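Local atomic coordinates of beta-N-acetylhexosaminidase (Mycobacterium smegmatis, PDB entry 4YYF), a protein that probably hydrolyses terminal non-reducing N-acetyl-D-hexosamine residues from N-acetyl-beta-D-hexosaminides, as a member of glycosyl hydrolase family 3. Residues Lys130-Val135 against Val182-Gly187. The protein carries 1 engineered substitution. Residues are numbered along the deposited sequence; the frame is centred on the assembly and turned at random.
Sequences KTADEV and VTEYAG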
loop_
_atom_site.group_PDB
_atom_site.type_symbol
_atom_site.label_atom_id
_atom_site.label_comp_id
_atom_site.label_asym_id
_atom_site.label_seq_id
_atom_site.Cartn_x
_atom_site.Cartn_y
_atom_site.Cartn_z
ATOM N N LYS A 130 -8.603 -0.130 24.796
ATOM C CA LYS A 130 -7.906 1.153 24.834
ATOM C C LYS A 130 -8.794 2.306 24.364
ATOM O O LYS A 130 -9.737 2.111 23.594
ATOM C CB LYS A 130 -6.664 1.115 23.935
ATOM C CG LYS A 130 -5.709 -0.044 24.200
ATOM C CD LYS A 130 -4.908 0.190 25.466
ATOM C CE LYS A 130 -4.125 -1.062 25.853
ATOM N NZ LYS A 130 -3.357 -0.856 27.112
ATOM N N THR A 131 -8.483 3.513 24.826
ATOM C CA THR A 131 -9.137 4.698 24.282
ATOM C C THR A 131 -8.447 5.046 22.976
ATOM O O THR A 131 -7.313 4.608 22.725
ATOM C CB THR A 131 -9.015 5.900 25.211
ATOM O OG1 THR A 131 -7.634 6.275 25.298
ATOM C CG2 THR A 131 -9.549 5.561 26.595
ATOM N N ALA A 132 -9.116 5.841 22.145
ATOM C CA ALA A 132 -8.492 6.331 20.922
ATOM C C ALA A 132 -7.199 7.105 21.195
ATOM O O ALA A 132 -6.269 7.037 20.399
ATOM C CB ALA A 132 -9.468 7.182 20.129
ATOM N N ASP A 133 -7.134 7.857 22.296
ATOM C CA ASP A 133 -5.906 8.598 22.605
ATOM C C ASP A 133 -4.760 7.655 22.941
ATOM O O ASP A 133 -3.597 7.925 22.610
ATOM C CB ASP A 133 -6.117 9.582 23.759
ATOM C CG ASP A 133 -6.978 10.770 23.365
ATOM O OD1 ASP A 133 -7.111 11.035 22.150
ATOM O OD2 ASP A 133 -7.517 11.441 24.276
ATOM N N GLU A 134 -5.090 6.555 23.614
ATOM C CA GLU A 134 -4.102 5.520 23.914
ATOM C C GLU A 134 -3.591 4.852 22.642
ATOM O O GLU A 134 -2.394 4.544 22.529
ATOM C CB GLU A 134 -4.689 4.474 24.870
ATOM C CG GLU A 134 -4.849 4.984 26.286
ATOM C CD GLU A 134 -5.498 3.980 27.209
ATOM O OE1 GLU A 134 -6.511 3.371 26.818
ATOM O OE2 GLU A 134 -4.992 3.798 28.331
ATOM N N VAL A 135 -4.489 4.626 21.685
ATOM C CA VAL A 135 -4.091 4.010 20.413
ATOM C C VAL A 135 -3.179 4.962 19.636
ATOM O O VAL A 135 -2.197 4.530 19.019
ATOM C CB VAL A 135 -5.328 3.559 19.565
ATOM C CG1 VAL A 135 -4.908 3.120 18.168
ATOM C CG2 VAL A 135 -6.060 2.411 20.262
ATOM N N VAL A 182 -14.313 2.529 13.537
ATOM C CA VAL A 182 -13.139 2.416 12.680
ATOM C C VAL A 182 -12.530 3.789 12.438
ATOM O O VAL A 182 -11.320 3.971 12.575
ATOM C CB VAL A 182 -13.452 1.720 11.337
ATOM C CG1 VAL A 182 -12.269 1.854 10.372
ATOM C CG2 VAL A 182 -13.788 0.250 11.573
ATOM N N THR A 183 -13.372 4.762 12.111
ATOM C CA THR A 183 -12.876 6.111 11.834
ATOM C C THR A 183 -12.097 6.673 13.018
ATOM O O THR A 183 -10.994 7.191 12.860
ATOM C CB THR A 183 -14.021 7.053 11.476
ATOM O OG1 THR A 183 -14.716 6.523 10.337
ATOM C CG2 THR A 183 -13.488 8.450 11.162
ATOM N N GLU A 184 -12.665 6.556 14.213
ATOM C CA GLU A 184 -11.989 7.047 15.407
ATOM C C GLU A 184 -10.664 6.335 15.656
ATOM O O GLU A 184 -9.632 6.981 15.820
ATOM C CB GLU A 184 -12.892 6.905 16.634
ATOM C CG GLU A 184 -12.382 7.665 17.835
ATOM C CD GLU A 184 -13.175 7.372 19.090
ATOM O OE1 GLU A 184 -14.062 6.489 19.047
ATOM O OE2 GLU A 184 -12.902 8.025 20.121
ATOM N N TYR A 185 -10.686 5.004 15.673
ATOM C CA TYR A 185 -9.497 4.248 16.060
ATOM C C TYR A 185 -8.438 4.151 14.965
ATOM O O TYR A 185 -7.245 4.388 15.220
ATOM C CB TYR A 185 -9.884 2.865 16.610
ATOM C CG TYR A 185 -10.361 2.931 18.031
ATOM C CD1 TYR A 185 -11.660 3.328 18.334
ATOM C CD2 TYR A 185 -9.506 2.616 19.080
ATOM C CE1 TYR A 185 -12.098 3.404 19.653
ATOM C CE2 TYR A 185 -9.930 2.692 20.399
ATOM C CZ TYR A 185 -11.222 3.082 20.675
ATOM O OH TYR A 185 -11.627 3.146 21.982
ATOM N N ALA A 186 -8.844 3.825 13.741
ATOM C CA ALA A 186 -7.863 3.821 12.652
ATOM C C ALA A 186 -7.320 5.235 12.429
ATOM O O ALA A 186 -6.145 5.424 12.096
ATOM C CB ALA A 186 -8.467 3.276 11.367
ATOM N N GLY A 187 -8.185 6.229 12.586
ATOM C CA GLY A 187 -7.753 7.613 12.451
ATOM C C GLY A 187 -6.652 7.947 13.444
ATOM O O GLY A 187 -5.659 8.609 13.105
HETATM O O HOH W 1 -11.609 6.751 22.631
#
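Y185 of helix 179-196 reaches over to the start of helix 132-148 in a surface contact between two helices of the barrel domain. Its hydroxyl donates a 2.7 Å hydrogen bond from OH to K130 O. The bond lies in the carbonyl plane, with a C=O...OH angle of 148°, and the oxygen lies close to the plane of the ring, beyond its edge. K130 is where the chain leaves helix 123-129, so the tyrosine grips the short link between two helices.

The ring lies against the first turn of helix 132-148. A132 CA lies over one face, and V135 CG2 meets the edge, 3.6 Å from Y185 CD2. V135 CG1 is anti to the backbone N (chi1 171°), which turns CG2 toward the ring, anti to the carbonyl carbon. L126 and A127 of helix 123-129 extend this apolar patch, touching V135 and Y185 respectively.

E184 extends past A132, with CG and the carboxylate beside A132 CB; E184 OE2 is 3.5 Å from A132 CB. A water accepts from A132 N at 2.7 Å and donates to E184 OE2 at 3.1 Å. The carboxylate thus serves a first-turn N-H indirectly, and its negative charge probably suits the helix N-terminus.

T131 is the N-cap. E134 N donates to T131 OG1 (3.1 Å), and T131 N donates to E134 OE1 (2.8 Å). This reciprocal pair is a capping box, here at the start of an outer helix of a family 3 TIM-barrel-type domain.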